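Local coordinates for protein chitin binding domain (Burkholderia pseudomallei, PDB 3UAM) that probably binds chitin and, as a member of the AA10 lytic polysaccharide monooxygenase family, may cleave such polysaccharides oxidatively, at residues Leu61-Ala66 with Lys125-Thr130; Asp68-Gly73 with Gln162-Pro167; Ala37-Phe42 with Arg91-Glu96. All blocks are in the same frame, centred on the assembly; numbering follows the deposited sequence.

Interaction 1: Leu61-Ala66 with Lys125-Thr130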
loop_
_atom_site.group_PDB
_atom_site.type_symbol
_atom_site.label_atom_id
_atom_site.label_comp_id
_atom_site.label_asym_id
_atom_site.label_seq_id
_atom_site.Cartn_x
_atom_site.Cartn_y
_atom_site.Cartn_z
ATOM N N LEU A 61 -9.898 -13.434 -8.810
ATOM C CA LEU A 61 -10.716 -13.469 -7.602
ATOM C C LEU A 61 -11.722 -12.327 -7.620
ATOM O O LEU A 61 -11.392 -11.208 -8.030
ATOM C CB LEU A 61 -9.844 -13.353 -6.344
ATOM C CG LEU A 61 -9.058 -14.617 -6.044
ATOM C CD1 LEU A 61 -8.028 -14.342 -4.950
ATOM C CD2 LEU A 61 -10.022 -15.744 -5.670
ATOM N N ARG A 62 -12.936 -12.599 -7.155
ATOM C CA ARG A 62 -13.902 -11.532 -6.923
ATOM C C ARG A 62 -13.623 -10.872 -5.579
ATOM O O ARG A 62 -13.033 -11.467 -4.683
ATOM C CB ARG A 62 -15.349 -12.059 -6.965
ATOM C CG ARG A 62 -15.721 -12.786 -8.250
ATOM C CD ARG A 62 -15.319 -12.043 -9.511
ATOM N NE ARG A 62 -15.999 -10.740 -9.663
ATOM C CZ ARG A 62 -16.906 -10.454 -10.594
ATOM N NH1 ARG A 62 -17.270 -11.359 -11.477
ATOM N NH2 ARG A 62 -17.442 -9.240 -10.659
ATOM N N ASP A 63 -14.058 -9.632 -5.448
ATOM C CA ASP A 63 -13.939 -8.924 -4.190
ATOM C C ASP A 63 -14.813 -9.612 -3.115
ATOM O O ASP A 63 -15.981 -9.877 -3.355
ATOM C CB ASP A 63 -14.348 -7.478 -4.392
ATOM C CG ASP A 63 -13.993 -6.604 -3.212
ATOM O OD1 ASP A 63 -14.707 -6.677 -2.192
ATOM O OD2 ASP A 63 -13.012 -5.840 -3.311
ATOM N N PRO A 64 -14.247 -9.893 -1.929
ATOM C CA PRO A 64 -15.004 -10.554 -0.857
ATOM C C PRO A 64 -16.204 -9.737 -0.321
ATOM O O PRO A 64 -17.150 -10.315 0.210
ATOM C CB PRO A 64 -13.955 -10.703 0.259
ATOM C CG PRO A 64 -13.044 -9.567 0.052
ATOM C CD PRO A 64 -12.918 -9.454 -1.455
ATOM N N ASP A 65 -16.172 -8.412 -0.451
ATOM C CA ASP A 65 -17.251 -7.576 0.059
ATOM C C ASP A 65 -18.187 -7.078 -1.030
ATOM O O ASP A 65 -19.381 -6.897 -0.767
ATOM C CB ASP A 65 -16.673 -6.380 0.797
ATOM C CG ASP A 65 -15.853 -6.787 1.988
ATOM O OD1 ASP A 65 -16.459 -7.377 2.919
ATOM O OD2 ASP A 65 -14.624 -6.509 1.989
ATOM N N ALA A 66 -17.665 -6.881 -2.243
ATOM C CA ALA A 66 -18.415 -6.254 -3.327
ATOM C C ALA A 66 -18.442 -7.133 -4.591
ATOM O O ALA A 66 -17.513 -7.083 -5.398
ATOM C CB ALA A 66 -17.813 -4.881 -3.622
ATOM N N LYS A 125 -12.295 5.325 -8.305
ATOM C CA LYS A 125 -13.327 4.718 -7.440
ATOM C C LYS A 125 -12.692 3.681 -6.515
ATOM O O LYS A 125 -12.039 2.777 -6.973
ATOM C CB LYS A 125 -14.399 4.044 -8.282
ATOM C CG LYS A 125 -15.265 5.011 -9.057
ATOM C CD LYS A 125 -16.307 4.291 -9.893
ATOM C CE LYS A 125 -17.193 5.282 -10.643
ATOM N NZ LYS A 125 -18.273 4.618 -11.433
ATOM N N THR A 126 -12.887 3.821 -5.215
ATOM C CA THR A 126 -12.140 3.044 -4.218
ATOM C C THR A 126 -13.011 2.044 -3.452
ATOM O O THR A 126 -14.030 2.423 -2.902
ATOM C CB THR A 126 -11.529 3.984 -3.193
ATOM O OG1 THR A 126 -10.677 4.917 -3.858
ATOM C CG2 THR A 126 -10.742 3.205 -2.119
ATOM N N ARG A 127 -12.593 0.783 -3.387
ATOM C CA ARG A 127 -13.286 -0.186 -2.538
ATOM C C ARG A 127 -12.800 -0.121 -1.102
ATOM O O ARG A 127 -13.598 -0.127 -0.191
ATOM C CB ARG A 127 -13.163 -1.619 -3.075
ATOM C CG ARG A 127 -13.958 -2.639 -2.273
ATOM C CD ARG A 127 -15.412 -2.225 -2.068
ATOM N NE ARG A 127 -16.094 -1.973 -3.330
ATOM C CZ ARG A 127 -17.226 -1.281 -3.467
ATOM N NH1 ARG A 127 -17.802 -0.714 -2.421
ATOM N NH2 ARG A 127 -17.754 -1.099 -4.674
ATOM N N ARG A 128 -11.490 -0.056 -0.910
ATOM C CA ARG A 128 -10.912 -0.035 0.431
ATOM C C ARG A 128 -9.463 0.479 0.453
ATOM O O ARG A 128 -8.803 0.597 -0.583
ATOM C CB ARG A 128 -10.984 -1.431 1.062
ATOM C CG ARG A 128 -10.065 -2.455 0.408
ATOM C CD ARG A 128 -10.069 -3.845 1.056
ATOM N NE ARG A 128 -11.383 -4.495 1.011
ATOM C CZ ARG A 128 -11.955 -4.963 -0.098
ATOM N NH1 ARG A 128 -11.355 -4.836 -1.280
ATOM N NH2 ARG A 128 -13.144 -5.547 -0.032
ATOM N N TRP A 129 -9.008 0.802 1.665
ATOM C CA TRP A 129 -7.616 0.965 1.989
ATOM C C TRP A 129 -7.343 -0.011 3.094
ATOM O O TRP A 129 -8.159 -0.170 4.001
ATOM C CB TRP A 129 -7.342 2.348 2.543
ATOM C CG TRP A 129 -7.563 3.488 1.610
ATOM C CD1 TRP A 129 -6.611 4.197 0.882
ATOM C CD2 TRP A 129 -8.831 4.132 1.309
ATOM N NE1 TRP A 129 -7.199 5.220 0.176
ATOM C CE2 TRP A 129 -8.525 5.235 0.387
ATOM C CE3 TRP A 129 -10.140 3.938 1.721
ATOM C CZ2 TRP A 129 -9.511 6.074 -0.103
ATOM C CZ3 TRP A 129 -11.130 4.791 1.218
ATOM C CH2 TRP A 129 -10.809 5.836 0.316
ATOM N N THR A 130 -6.197 -0.668 3.026
ATOM C CA THR A 130 -5.819 -1.691 3.978
ATOM C C THR A 130 -4.390 -1.397 4.440
ATOM O O THR A 130 -3.566 -0.914 3.637
ATOM C CB THR A 130 -5.837 -3.088 3.339
ATOM O OG1 THR A 130 -7.177 -3.429 2.940
ATOM C CG2 THR A 130 -5.410 -4.099 4.371
HETATM O O HOH W 1 -12.574 -5.383 3.518
#

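Interaction 2: Asp68-Gly73 with Gln162-Pro167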
loop_
_atom_site.group_PDB
_atom_site.type_symbol
_atom_site.label_atom_id
_atom_site.label_comp_id
_atom_site.label_asym_id
_atom_site.label_seq_id
_atom_site.Cartn_x
_atom_site.Cartn_y
_atom_site.Cartn_z
ATOM N N ASP A 68 -19.831 -7.148 -7.479
ATOM C CA ASP A 68 -19.787 -6.611 -8.842
ATOM C C ASP A 68 -18.444 -5.919 -9.185
ATOM O O ASP A 68 -18.217 -5.538 -10.339
ATOM C CB ASP A 68 -20.968 -5.684 -9.102
ATOM C CG ASP A 68 -22.293 -6.443 -9.292
ATOM O OD1 ASP A 68 -22.298 -7.512 -9.923
ATOM O OD2 ASP A 68 -23.332 -5.969 -8.806
ATOM N N ASP A 69 -17.551 -5.778 -8.200
ATOM C CA ASP A 69 -16.264 -5.141 -8.440
ATOM C C ASP A 69 -15.461 -5.957 -9.452
ATOM O O ASP A 69 -15.639 -7.168 -9.569
ATOM C CB ASP A 69 -15.460 -4.941 -7.150
ATOM C CG ASP A 69 -15.812 -3.657 -6.420
ATOM O OD1 ASP A 69 -16.857 -3.029 -6.742
ATOM O OD2 ASP A 69 -15.044 -3.294 -5.477
ATOM N N VAL A 70 -14.598 -5.274 -10.195
ATOM C CA VAL A 70 -13.786 -5.923 -11.211
ATOM C C VAL A 70 -12.825 -6.851 -10.503
ATOM O O VAL A 70 -12.244 -6.492 -9.464
ATOM C CB VAL A 70 -13.017 -4.893 -12.064
ATOM C CG1 VAL A 70 -11.939 -5.579 -12.904
ATOM C CG2 VAL A 70 -13.996 -4.069 -12.903
ATOM N N ALA A 71 -12.695 -8.059 -11.038
ATOM C CA ALA A 71 -11.810 -9.093 -10.459
ATOM C C ALA A 71 -10.334 -8.672 -10.481
ATOM O O ALA A 71 -9.916 -7.873 -11.335
ATOM C CB ALA A 71 -11.987 -10.411 -11.203
ATOM N N ASN A 72 -9.549 -9.194 -9.543
ATOM C CA ASN A 72 -8.155 -8.751 -9.438
ATOM C C ASN A 72 -7.294 -9.255 -10.574
ATOM O O ASN A 72 -7.550 -10.307 -11.153
ATOM C CB ASN A 72 -7.516 -9.098 -8.088
ATOM C CG ASN A 72 -7.250 -10.574 -7.896
ATOM O OD1 ASN A 72 -7.944 -11.433 -8.448
ATOM N ND2 ASN A 72 -6.245 -10.880 -7.068
ATOM N N GLY A 73 -6.283 -8.470 -10.900
ATOM C CA GLY A 73 -5.155 -8.978 -11.692
ATOM C C GLY A 73 -4.193 -9.699 -10.771
ATOM O O GLY A 73 -4.461 -9.856 -9.573
ATOM N N GLN A 162 -22.353 0.069 -3.420
ATOM C CA GLN A 162 -22.362 -0.924 -4.516
ATOM C C GLN A 162 -23.660 -0.844 -5.301
ATOM O O GLN A 162 -24.680 -0.506 -4.730
ATOM C CB GLN A 162 -22.233 -2.342 -3.954
ATOM C CG GLN A 162 -20.982 -2.646 -3.156
ATOM C CD GLN A 162 -21.027 -4.008 -2.459
ATOM O OE1 GLN A 162 -21.313 -5.016 -3.077
ATOM N NE2 GLN A 162 -20.711 -4.025 -1.165
ATOM N N PRO A 163 -23.639 -1.179 -6.613
ATOM C CA PRO A 163 -22.462 -1.513 -7.397
ATOM C C PRO A 163 -21.618 -0.274 -7.694
ATOM O O PRO A 163 -22.090 0.860 -7.524
ATOM C CB PRO A 163 -23.046 -2.066 -8.692
ATOM C CG PRO A 163 -24.396 -1.431 -8.802
ATOM C CD PRO A 163 -24.880 -1.321 -7.397
ATOM N N TYR A 164 -20.394 -0.475 -8.168
ATOM C CA TYR A 164 -19.504 0.671 -8.426
ATOM C C TYR A 164 -20.013 1.556 -9.554
ATOM O O TYR A 164 -19.512 2.660 -9.727
ATOM C CB TYR A 164 -18.071 0.214 -8.731
ATOM C CG TYR A 164 -17.876 -0.521 -10.054
ATOM C CD1 TYR A 164 -17.854 0.151 -11.273
ATOM C CD2 TYR A 164 -17.693 -1.894 -10.068
ATOM C CE1 TYR A 164 -17.658 -0.545 -12.478
ATOM C CE2 TYR A 164 -17.511 -2.586 -11.241
ATOM C CZ TYR A 164 -17.484 -1.924 -12.438
ATOM O OH TYR A 164 -17.265 -2.672 -13.569
ATOM N N TRP A 165 -20.979 1.069 -10.341
ATOM C CA TRP A 165 -21.611 1.897 -11.386
ATOM C C TRP A 165 -22.941 2.488 -11.006
ATOM O O TRP A 165 -23.653 3.035 -11.860
ATOM C CB TRP A 165 -21.793 1.106 -12.660
ATOM C CG TRP A 165 -22.727 -0.067 -12.531
ATOM C CD1 TRP A 165 -24.127 -0.075 -12.586
ATOM C CD2 TRP A 165 -22.348 -1.463 -12.373
ATOM N NE1 TRP A 165 -24.607 -1.344 -12.454
ATOM C CE2 TRP A 165 -23.596 -2.222 -12.319
ATOM C CE3 TRP A 165 -21.155 -2.125 -12.251
ATOM C CZ2 TRP A 165 -23.615 -3.584 -12.141
ATOM C CZ3 TRP A 165 -21.175 -3.516 -12.097
ATOM C CH2 TRP A 165 -22.386 -4.229 -12.051
ATOM N N GLY A 166 -23.300 2.386 -9.734
ATOM C CA GLY A 166 -24.557 2.922 -9.260
ATOM C C GLY A 166 -24.591 4.447 -9.367
ATOM O O GLY A 166 -23.553 5.106 -9.489
ATOM N N PRO A 167 -25.788 5.013 -9.330
ATOM C CA PRO A 167 -25.938 6.443 -9.566
ATOM C C PRO A 167 -25.119 7.329 -8.628
ATOM O O PRO A 167 -24.715 8.403 -9.052
ATOM C CB PRO A 167 -27.447 6.687 -9.365
ATOM C CG PRO A 167 -27.965 5.484 -8.672
ATOM C CD PRO A 167 -27.073 4.346 -9.054
HETATM O O HOH W 2 -20.980 -5.117 -5.768
HETATM O O HOH W 3 -17.455 -5.418 -13.171
HETATM O O HOH W 4 -19.483 -2.999 -7.000
#

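Interaction 3: Ala37-Phe42 with Arg91-Glu96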
loop_
_atom_site.group_PDB
_atom_site.type_symbol
_atom_site.label_atom_id
_atom_site.label_comp_id
_atom_site.label_asym_id
_atom_site.label_seq_id
_atom_site.Cartn_x
_atom_site.Cartn_y
_atom_site.Cartn_z
ATOM N N ALA A 37 15.023 12.154 -2.767
ATOM C CA ALA A 37 16.442 11.963 -3.014
ATOM C C ALA A 37 16.794 12.052 -4.507
ATOM O O ALA A 37 17.930 11.827 -4.869
ATOM C CB ALA A 37 16.868 10.603 -2.451
ATOM N N GLY A 38 15.824 12.348 -5.372
ATOM C CA GLY A 38 16.062 12.408 -6.811
ATOM C C GLY A 38 16.191 11.072 -7.548
ATOM O O GLY A 38 16.647 11.050 -8.686
ATOM N N ARG A 39 15.760 9.962 -6.936
ATOM C CA ARG A 39 15.970 8.622 -7.512
ATOM C C ARG A 39 14.734 8.018 -8.179
ATOM O O ARG A 39 14.837 7.006 -8.856
ATOM C CB ARG A 39 16.515 7.680 -6.421
ATOM C CG ARG A 39 17.825 8.217 -5.814
ATOM C CD ARG A 39 18.346 7.392 -4.667
ATOM N NE ARG A 39 18.286 5.962 -4.941
ATOM C CZ ARG A 39 18.585 5.026 -4.046
ATOM N NH1 ARG A 39 18.999 5.376 -2.835
ATOM N NH2 ARG A 39 18.499 3.739 -4.360
ATOM N N LEU A 40 13.563 8.608 -7.959
ATOM C CA LEU A 40 12.363 8.262 -8.707
ATOM C C LEU A 40 11.680 9.526 -9.155
ATOM O O LEU A 40 11.721 10.529 -8.439
ATOM C CB LEU A 40 11.388 7.491 -7.827
ATOM C CG LEU A 40 11.736 6.052 -7.447
ATOM C CD1 LEU A 40 10.659 5.496 -6.522
ATOM C CD2 LEU A 40 11.879 5.180 -8.685
ATOM N N ASP A 41 11.020 9.513 -10.307
ATOM C CA ASP A 41 10.268 10.710 -10.683
ATOM C C ASP A 41 8.857 10.672 -10.085
ATOM O O ASP A 41 8.469 9.697 -9.473
ATOM C CB ASP A 41 10.272 10.955 -12.196
ATOM C CG ASP A 41 9.650 9.840 -12.978
ATOM O OD1 ASP A 41 8.604 9.317 -12.560
ATOM O OD2 ASP A 41 10.203 9.507 -14.046
ATOM N N PHE A 42 8.105 11.750 -10.251
ATOM C CA PHE A 42 6.792 11.871 -9.632
ATOM C C PHE A 42 5.804 10.800 -10.114
ATOM O O PHE A 42 5.089 10.222 -9.300
ATOM C CB PHE A 42 6.224 13.282 -9.890
ATOM C CG PHE A 42 4.991 13.605 -9.096
ATOM C CD1 PHE A 42 5.091 13.891 -7.745
ATOM C CD2 PHE A 42 3.739 13.641 -9.700
ATOM C CE1 PHE A 42 3.966 14.213 -6.997
ATOM C CE2 PHE A 42 2.608 13.955 -8.964
ATOM C CZ PHE A 42 2.726 14.254 -7.612
ATOM N N ARG A 91 11.624 2.064 -10.588
ATOM C CA ARG A 91 10.791 1.562 -9.481
ATOM C C ARG A 91 11.334 0.232 -8.898
ATOM O O ARG A 91 11.019 -0.105 -7.760
ATOM C CB ARG A 91 9.341 1.364 -9.917
ATOM C CG ARG A 91 8.581 2.659 -10.140
ATOM C CD ARG A 91 7.223 2.409 -10.788
ATOM N NE ARG A 91 7.347 2.321 -12.234
ATOM C CZ ARG A 91 6.331 2.337 -13.092
ATOM N NH1 ARG A 91 5.070 2.343 -12.677
ATOM N NH2 ARG A 91 6.591 2.290 -14.387
ATOM N N ALA A 92 12.127 -0.509 -9.674
ATOM C CA ALA A 92 12.760 -1.744 -9.174
ATOM C C ALA A 92 13.647 -1.546 -7.952
ATOM O O ALA A 92 13.796 -2.474 -7.157
ATOM C CB ALA A 92 13.562 -2.433 -10.280
ATOM N N GLN A 93 14.249 -0.361 -7.813
ATOM C CA GLN A 93 15.021 0.017 -6.615
ATOM C C GLN A 93 14.286 -0.313 -5.320
ATOM O O GLN A 93 14.894 -0.701 -4.319
ATOM C CB GLN A 93 15.291 1.538 -6.598
ATOM C CG GLN A 93 16.371 2.023 -7.537
ATOM C CD GLN A 93 16.383 3.552 -7.719
ATOM O OE1 GLN A 93 17.232 4.238 -7.171
ATOM N NE2 GLN A 93 15.423 4.082 -8.486
ATOM N N LEU A 94 12.969 -0.136 -5.344
ATOM C CA LEU A 94 12.151 -0.288 -4.150
ATOM C C LEU A 94 12.204 -1.668 -3.517
ATOM O O LEU A 94 11.998 -1.780 -2.324
ATOM C CB LEU A 94 10.697 0.090 -4.450
ATOM C CG LEU A 94 10.483 1.592 -4.697
ATOM C CD1 LEU A 94 9.205 1.786 -5.501
ATOM C CD2 LEU A 94 10.434 2.397 -3.392
ATOM N N ASN A 95 12.482 -2.688 -4.318
ATOM C CA ASN A 95 12.485 -4.080 -3.864
ATOM C C ASN A 95 13.769 -4.582 -3.229
ATOM O O ASN A 95 13.827 -5.730 -2.763
ATOM C CB ASN A 95 12.138 -4.988 -5.051
ATOM C CG ASN A 95 10.751 -4.709 -5.591
ATOM O OD1 ASN A 95 9.806 -4.516 -4.809
ATOM N ND2 ASN A 95 10.616 -4.661 -6.914
ATOM N N GLU A 96 14.800 -3.744 -3.219
ATOM C CA GLU A 96 16.024 -4.126 -2.570
ATOM C C GLU A 96 15.785 -4.375 -1.076
ATOM O O GLU A 96 15.017 -3.685 -0.436
ATOM C CB GLU A 96 17.109 -3.066 -2.772
ATOM C CG GLU A 96 17.543 -2.925 -4.217
ATOM C CD GLU A 96 18.215 -4.172 -4.778
ATOM O OE1 GLU A 96 18.806 -4.981 -4.016
ATOM O OE2 GLU A 96 18.171 -4.320 -6.014
#

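Interaction 1: Leu61-Ala66 with Lys125-Thr130
Asp63 and Asp65, two residues apart in a loop, close on a single guanidinium group, that of Arg128 on strand 126-133. Asp63 meets it end-on, each carboxylate oxygen facing its own nitrogen. Arg128 NH1 donates to Asp63 OD2 at 2.8 Å, and Arg128 NH2 donates to Asp63 OD1 at 2.9 Å. Both bonds are nearly straight, both use the syn side of the carboxylate, and the two planes are only 18° apart. Asp65 comes in across the arginine, its OD2 taking a second bond from Arg128 NH2 at 2.7 Å through the anti lone pair. On the same side as Asp65, a water accepts from Arg128 NE and donates to Asp65 OD2.

The loop itself aims Asp63. Its CG lies anti to the backbone N (chi1 -168°), which lets OD1 turn back and accept on its anti side from Asp65 N at 2.9 Å and Ala66 N at 3.0 Å. This is an Asx turn with the further bond of an Asx motif; together with Arg128 NH2, three N-H groups converge on OD1. Beside it runs Arg127, where the chain turns a corner. The methyl CB of Ala66 sits over one face of its guanidinium, 3.4 Å from Arg127 NE, while the polar end of Arg127 is taken by Asp69 and by the carbonyls of Asn159 and Tyr161.

Asp199 on strand 190-200 gives Arg128 NH1 another salt bridge, so three carboxylates share this one cation. In this largely buried setting such a network probably stabilises the charged forms of both partners, and the coplanar grip fixes the rotation of the guanidinium as it ties the long loop after strand 49-51 to strand 126-133, which pairs with strands 155-158 and 190-200.

Interaction 2: Asp68-Gly73 with Gln162-Pro167
Tyr164 lies alongside the backbone of Asp68 and Asp69, turning the edge of its ring toward them. Asp68 O approaches that edge, 3.2 Å from Tyr164 CE2, and Asp69 OD1 lies farther along it, 3.6 Å from Tyr164 CD2. The phenol end passes Val70, whose CG2 touches Tyr164 OH at 3.6 Å.

Both aromatic side chains place CG between their own backbone N and carbonyl carbon (chi1 69° for Tyr164 and 64° for Trp165). With these torsions the two side chains fold together, and the CE3 edge of Trp165 comes over the centre of the tyrosine ring. The far rim of the indole then reaches Asp68, with Trp165 CH2 3.5 Å from Asp68 CG, while Pro163 CB covers one indole face.

No direct hydrogen bond joins 68-73 to 162-167; three waters bridge them. One donates to Gln162 OE1 and accepts from Asp68 N, another connects Asp68 O with Tyr164 OH, and a third, donating to Asp69 OD1 at 2.6 Å, accepts from Tyr164 N. The other carboxylate oxygen of Asp69 is engaged by Arg127.

Pro163, preceded by a cis peptide bond, opens a type I β-turn closed by Gly166 N to Pro163 O. This is a water-mediated meeting of two surface loops, each leading from a strand to a helix, beside the β-sandwich core expected of this family.

Interaction 3: Ala37-Phe42 with Arg91-Glu96
Gln93 in a 3-10 segment faces Arg39 and Leu40 in the short linker between helices 30-36 and 42-45. That linker is bounded by two classic helix-end devices, a Schellman motif at Gly38 and an N-cap at Asp41, so only a few residues separate the end of one helix from the start of the next.

The tightly packed, buried half is apolar and built around Leu40. Its CD1 meets Leu94 CD1 at 4.1 Å, and both leucines lean on Leu34 of the preceding helix, with Val45 of the next helix also touching Leu40. The other branch passes close to the backbone of the 3-10 segment, Leu40 CD2 lying 3.7 Å from Arg91 N and sliding past the amide of Gln93 in the opposite direction. Arg91 itself is directed elsewhere, to a salt bridge with Asp89.

Toward solvent the contact becomes polar, carried by the side chain of Arg39, which is exposed yet held by hydrogen bonds. Gln93, extended beyond CG, places its amide between the backbone and the guanidinium of Arg39. Gln93 NE2 donates to Arg39 O at 3.0 Å in an almost straight bond, approaching from above the carbonyl plane, and it also serves Ala90 O. On the same amide, OE1 is gripped side-on by two nitrogens. A bend at chi3 (44°) in the otherwise extended arginine chain accompanies this approach, with OE1 lying in the guanidinium plane. Arg39 NE reaches Gln93 OE1 at 3.0 Å and Arg39 NH2 reaches it at 3.1 Å, both from the same face of the amide.

How the interactions relate
Interactions 1 and 2 are neighbours, their centres about 8 Å apart, and fasten the same long loop after strand 49-51. Interaction 1 is buried against a core strand and relies on charge; interaction 2 lies at the surface, where aromatic edges and bridging waters take over. A hydrogen bond, probable from its geometry, also joins them, between Leu61 N and Asn72 OD1. Interaction 3 sits across the chain's centre, about 28 Å from interaction 1 between centres. It engages a later part of that loop, but against a helical linker. Thus the most buried contact is ionic, the surface one water-mediated, and the intermediate one combines leucine packing inside with an arginine-glutamine hydrogen-bond pair outside.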